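Local atomic coordinates of neutral ceramidase (Pseudomonas aeruginosa, PDB entry 2ZWS), a protein that catalyses the zinc-dependent hydrolysis of the N-acyl linkage of ceramides to sphingosine and free fatty acid, and also the reverse synthesis. Residues L93-F105 / H204-D218. Residues are numbered along the deposited sequence; the frame is centred on the assembly and turned at random.
Sequences LAATHTHSGPGGF and HSTSMTNANHLISPD. With ZN (zinc ion), chain B.
Two histidines of the zinc site, His97 and His204, meet at the metal, one from each segment. His97 NE2 binds the zinc ion at 2.2 Å and His204 NE2 at 2.1 Å. Their rings cross with planes at 63°. Glu411 and Tyr448 complete the protein ligands, and a water is also bound. The backbone oxygens of Gly64 and Leu249 take the ND1 hydrogens of His97 and His204, which fixes the rotation of both rings and leaves NE2 for the metal.

His99 belongs to the second shell. Its NE2 lies 2.7 Å from the zinc-bound water O, which sits at the ring edge. At the other ring nitrogen, ND1 donates to His97 O, near the ring plane. CE1 of His99 lies over the centre of the His97 ring. The methyl CG2 of Thr206 rests over the His99 ring, 3.4 Å from its centroid and only 9° off the normal, a CH-pi contact. The His99 ring is thus held at its edge by polar bonds and over a face by a methyl.

Further along, side-chain and backbone bonds tie the two segments. Ser205 OG donates to Thr96 O from above the carbonyl plane. With chi1 at 173°, the Thr98 hydroxyl points away from its own N and lies beside the carbonyl carbon. There OG1 donates to Ser216 O at 2.8 Å and accepts from Ser100 N, closing an ST turn. Ser216 N donates to Ser100 O at 3.0 Å. Ser100 OG is hydrogen-bonded to two waters, one bonded to Asp218 OD2 and the other to Asn212 ND2. Pro102 CD packs on Ile215 CD1 at 3.6 Å.

Together these loops supply two of the four protein ligands of the zinc centre of a neutral ceramidase, with a third histidine beside the metal-bound water.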
loop_
_atom_site.group_PDB
_atom_site.type_symbol
_atom_site.label_atom_id
_atom_site.label_comp_id
_atom_site.label_asym_id
_atom_site.label_seq_id
_atom_site.Cartn_x
_atom_site.Cartn_y
_atom_site.Cartn_z
ATOM N N LEU A 93 9.937 1.436 4.526
ATOM C CA LEU A 93 8.500 1.659 4.330
ATOM C C LEU A 93 8.102 1.041 3.013
ATOM O O LEU A 93 8.766 1.288 2.017
ATOM C CB LEU A 93 8.203 3.169 4.285
ATOM C CG LEU A 93 8.700 4.043 5.436
ATOM C CD1 LEU A 93 8.252 5.485 5.197
ATOM C CD2 LEU A 93 8.208 3.564 6.811
ATOM N N ALA A 94 7.069 0.210 2.988
ATOM C CA ALA A 94 6.633 -0.432 1.755
ATOM C C ALA A 94 5.123 -0.351 1.647
ATOM O O ALA A 94 4.430 -0.040 2.623
ATOM C CB ALA A 94 7.104 -1.850 1.735
ATOM N N ALA A 95 4.609 -0.577 0.446
ATOM C CA ALA A 95 3.171 -0.478 0.206
ATOM C C ALA A 95 2.624 -1.754 -0.439
ATOM O O ALA A 95 3.341 -2.462 -1.178
ATOM C CB ALA A 95 2.933 0.684 -0.733
ATOM N N THR A 96 1.332 -1.977 -0.218
ATOM C CA THR A 96 0.637 -3.138 -0.770
ATOM C C THR A 96 0.223 -2.917 -2.244
ATOM O O THR A 96 -0.146 -3.887 -2.943
ATOM C CB THR A 96 -0.688 -3.393 -0.031
ATOM O OG1 THR A 96 -1.518 -2.220 -0.172
ATOM C CG2 THR A 96 -0.461 -3.788 1.426
ATOM N N HIS A 97 0.216 -1.653 -2.682
ATOM C CA HIS A 97 -0.185 -1.290 -4.062
ATOM C C HIS A 97 -1.686 -1.435 -4.292
ATOM O O HIS A 97 -2.147 -1.692 -5.407
ATOM C CB HIS A 97 0.626 -2.065 -5.089
ATOM C CG HIS A 97 0.652 -1.454 -6.449
ATOM N ND1 HIS A 97 0.766 -0.096 -6.661
ATOM C CD2 HIS A 97 0.718 -2.044 -7.675
ATOM C CE1 HIS A 97 0.834 0.124 -7.973
ATOM N NE2 HIS A 97 0.820 -1.040 -8.607
ATOM N N THR A 98 -2.473 -1.252 -3.235
ATOM C CA THR A 98 -3.920 -1.085 -3.437
ATOM C C THR A 98 -4.195 0.108 -4.344
ATOM O O THR A 98 -3.534 1.155 -4.206
ATOM C CB THR A 98 -4.696 -0.919 -2.102
ATOM O OG1 THR A 98 -6.066 -0.607 -2.373
ATOM C CG2 THR A 98 -4.102 0.176 -1.218
ATOM N N HIS A 99 -5.204 -0.019 -5.208
ATOM C CA HIS A 99 -5.571 1.072 -6.103
ATOM C C HIS A 99 -6.851 1.764 -5.635
ATOM O O HIS A 99 -7.453 2.506 -6.409
ATOM C CB HIS A 99 -5.722 0.529 -7.524
ATOM C CG HIS A 99 -4.422 0.176 -8.171
ATOM N ND1 HIS A 99 -3.475 -0.620 -7.564
ATOM C CD2 HIS A 99 -3.919 0.498 -9.382
ATOM C CE1 HIS A 99 -2.443 -0.772 -8.378
ATOM N NE2 HIS A 99 -2.675 -0.074 -9.471
ATOM N N SER A 100 -7.220 1.562 -4.372
ATOM C CA SER A 100 -8.488 2.075 -3.862
ATOM C C SER A 100 -8.341 2.994 -2.680
ATOM O O SER A 100 -9.233 3.028 -1.825
ATOM C CB SER A 100 -9.404 0.917 -3.470
ATOM O OG SER A 100 -9.715 0.143 -4.632
ATOM N N GLY A 101 -7.233 3.742 -2.634
ATOM C CA GLY A 101 -7.103 4.821 -1.627
ATOM C C GLY A 101 -7.089 6.197 -2.276
ATOM O O GLY A 101 -6.817 6.322 -3.468
ATOM N N PRO A 102 -7.379 7.240 -1.484
ATOM C CA PRO A 102 -7.276 8.629 -1.959
ATOM C C PRO A 102 -5.840 8.974 -2.348
ATOM O O PRO A 102 -4.899 8.595 -1.646
ATOM C CB PRO A 102 -7.749 9.450 -0.742
ATOM C CG PRO A 102 -7.507 8.573 0.437
ATOM C CD PRO A 102 -7.760 7.159 -0.057
ATOM N N GLY A 103 -5.679 9.694 -3.453
ATOM C CA GLY A 103 -4.349 10.102 -3.932
ATOM C C GLY A 103 -3.915 11.473 -3.457
ATOM O O GLY A 103 -4.544 12.078 -2.561
ATOM N N GLY A 104 -2.832 11.964 -4.056
ATOM C CA GLY A 104 -2.341 13.315 -3.773
ATOM C C GLY A 104 -1.264 13.380 -2.712
ATOM O O GLY A 104 -1.063 14.424 -2.078
ATOM N N PHE A 105 -0.567 12.273 -2.486
ATOM C CA PHE A 105 0.432 12.247 -1.442
ATOM C C PHE A 105 1.876 12.061 -1.922
ATOM O O PHE A 105 2.787 11.750 -1.129
ATOM C CB PHE A 105 0.036 11.283 -0.309
ATOM C CG PHE A 105 -0.184 9.853 -0.753
ATOM C CD1 PHE A 105 -1.403 9.454 -1.293
ATOM C CD2 PHE A 105 0.825 8.900 -0.596
ATOM C CE1 PHE A 105 -1.611 8.115 -1.688
ATOM C CE2 PHE A 105 0.631 7.563 -0.968
ATOM C CZ PHE A 105 -0.572 7.171 -1.521
ATOM N N HIS A 204 -0.768 -7.666 -8.276
ATOM C CA HIS A 204 -1.416 -6.350 -8.183
ATOM C C HIS A 204 -2.648 -6.388 -7.280
ATOM O O HIS A 204 -3.480 -7.291 -7.376
ATOM C CB HIS A 204 -1.798 -5.781 -9.555
ATOM C CG HIS A 204 -0.760 -4.883 -10.138
ATOM N ND1 HIS A 204 0.441 -5.355 -10.636
ATOM C CD2 HIS A 204 -0.739 -3.536 -10.300
ATOM C CE1 HIS A 204 1.164 -4.324 -11.053
ATOM N NE2 HIS A 204 0.471 -3.212 -10.849
ATOM N N SER A 205 -2.752 -5.371 -6.433
ATOM C CA SER A 205 -3.891 -5.229 -5.551
ATOM C C SER A 205 -4.965 -4.371 -6.231
ATOM O O SER A 205 -5.278 -3.232 -5.811
ATOM C CB SER A 205 -3.439 -4.639 -4.203
ATOM O OG SER A 205 -2.663 -5.619 -3.519
ATOM N N THR A 206 -5.554 -4.963 -7.265
ATOM C CA THR A 206 -6.440 -4.248 -8.191
ATOM C C THR A 206 -7.751 -5.007 -8.344
ATOM O O THR A 206 -8.442 -4.872 -9.349
ATOM C CB THR A 206 -5.792 -4.137 -9.590
ATOM O OG1 THR A 206 -5.336 -5.439 -9.999
ATOM C CG2 THR A 206 -4.607 -3.182 -9.592
ATOM N N SER A 207 -8.089 -5.846 -7.365
ATOM C CA SER A 207 -9.378 -6.540 -7.430
ATOM C C SER A 207 -10.563 -5.573 -7.424
ATOM O O SER A 207 -11.583 -5.850 -8.044
ATOM C CB SER A 207 -9.504 -7.542 -6.283
ATOM O OG SER A 207 -8.515 -8.555 -6.412
ATOM N N MET A 208 -10.450 -4.467 -6.668
ATOM C CA MET A 208 -11.444 -3.394 -6.725
ATOM C C MET A 208 -11.043 -2.517 -7.907
ATOM O O MET A 208 -9.906 -2.013 -7.973
ATOM C CB MET A 208 -11.426 -2.571 -5.444
ATOM C CG MET A 208 -11.794 -3.333 -4.155
ATOM S SD MET A 208 -13.415 -4.129 -4.183
ATOM C CE MET A 208 -14.509 -2.713 -4.430
ATOM N N THR A 209 -11.961 -2.368 -8.860
ATOM C CA THR A 209 -11.661 -1.766 -10.150
ATOM C C THR A 209 -11.794 -0.249 -10.129
ATOM O O THR A 209 -12.179 0.351 -9.107
ATOM C CB THR A 209 -12.583 -2.310 -11.274
ATOM O OG1 THR A 209 -13.898 -1.778 -11.067
ATOM C CG2 THR A 209 -12.604 -3.860 -11.283
ATOM N N ASN A 210 -11.496 0.373 -11.271
ATOM C CA ASN A 210 -11.639 1.826 -11.414
ATOM C C ASN A 210 -13.082 2.327 -11.371
ATOM O O ASN A 210 -13.297 3.540 -11.369
ATOM C CB ASN A 210 -10.856 2.395 -12.636
ATOM C CG ASN A 210 -11.425 1.970 -13.986
ATOM O OD1 ASN A 210 -10.817 2.266 -15.035
ATOM N ND2 ASN A 210 -12.556 1.286 -13.987
ATOM N N ALA A 211 -14.039 1.401 -11.309
ATOM C CA ALA A 211 -15.457 1.740 -11.122
ATOM C C ALA A 211 -15.850 1.923 -9.654
ATOM O O ALA A 211 -16.943 2.433 -9.355
ATOM C CB ALA A 211 -16.335 0.668 -11.740
ATOM N N ASN A 212 -14.963 1.514 -8.761
ATOM C CA ASN A 212 -15.264 1.548 -7.345
ATOM C C ASN A 212 -14.846 2.883 -6.737
ATOM O O ASN A 212 -13.789 3.425 -7.078
ATOM C CB ASN A 212 -14.521 0.420 -6.634
ATOM C CG ASN A 212 -14.444 0.652 -5.135
ATOM O OD1 ASN A 212 -15.443 0.603 -4.430
ATOM N ND2 ASN A 212 -13.238 0.929 -4.652
ATOM N N HIS A 213 -15.655 3.381 -5.803
ATOM C CA HIS A 213 -15.353 4.660 -5.174
ATOM C C HIS A 213 -15.146 4.546 -3.674
ATOM O O HIS A 213 -14.853 5.550 -3.012
ATOM C CB HIS A 213 -16.460 5.658 -5.501
ATOM C CG HIS A 213 -16.526 6.026 -6.954
ATOM N ND1 HIS A 213 -17.337 5.370 -7.853
ATOM C CD2 HIS A 213 -15.907 7.004 -7.652
ATOM C CE1 HIS A 213 -17.193 5.913 -9.054
ATOM N NE2 HIS A 213 -16.330 6.905 -8.960
ATOM N N LEU A 214 -15.269 3.331 -3.130
ATOM C CA LEU A 214 -15.066 3.149 -1.693
ATOM C C LEU A 214 -13.603 2.870 -1.379
ATOM O O LEU A 214 -12.950 2.092 -2.080
ATOM C CB LEU A 214 -15.883 1.970 -1.179
ATOM C CG LEU A 214 -17.404 2.075 -1.360
ATOM C CD1 LEU A 214 -18.063 0.867 -0.692
ATOM C CD2 LEU A 214 -17.985 3.387 -0.816
ATOM N N ILE A 215 -13.094 3.500 -0.323
ATOM C CA ILE A 215 -11.734 3.218 0.130
ATOM C C ILE A 215 -11.621 1.768 0.509
ATOM O O ILE A 215 -12.476 1.214 1.208
ATOM C CB ILE A 215 -11.338 4.130 1.310
ATOM C CG1 ILE A 215 -11.165 5.551 0.785
ATOM C CG2 ILE A 215 -10.065 3.616 1.984
ATOM C CD1 ILE A 215 -10.787 6.598 1.848
ATOM N N SER A 216 -10.550 1.135 0.027
ATOM C CA SER A 216 -10.342 -0.270 0.347
ATOM C C SER A 216 -8.859 -0.614 0.236
ATOM O O SER A 216 -8.163 -0.105 -0.641
ATOM C CB SER A 216 -11.116 -1.157 -0.638
ATOM O OG SER A 216 -10.759 -2.525 -0.485
ATOM N N PRO A 217 -8.381 -1.484 1.128
ATOM C CA PRO A 217 -7.023 -2.006 1.036
ATOM C C PRO A 217 -6.924 -3.228 0.101
ATOM O O PRO A 217 -5.847 -3.846 0.016
ATOM C CB PRO A 217 -6.728 -2.400 2.481
ATOM C CG PRO A 217 -8.073 -2.919 2.989
ATOM C CD PRO A 217 -9.080 -1.994 2.323
ATOM N N ASP A 218 -8.025 -3.550 -0.587
ATOM C CA ASP A 218 -8.013 -4.508 -1.708
ATOM C C ASP A 218 -7.608 -5.904 -1.275
ATOM O O ASP A 218 -7.793 -6.249 -0.112
ATOM C CB ASP A 218 -7.158 -3.957 -2.857
ATOM C CG ASP A 218 -7.573 -4.494 -4.226
ATOM O OD1 ASP A 218 -7.148 -5.619 -4.601
ATOM O OD2 ASP A 218 -8.318 -3.780 -4.938
HETATM ZN ZN ZN B . 1.207 -1.236 -10.732
HETATM O O HOH W 1 -3.787 -2.631 1.159
HETATM O O HOH W 2 -7.932 -1.405 -6.023
HETATM O O HOH W 3 -0.474 -0.008 -11.107
HETATM O O HOH W 4 -11.141 1.175 -6.648
#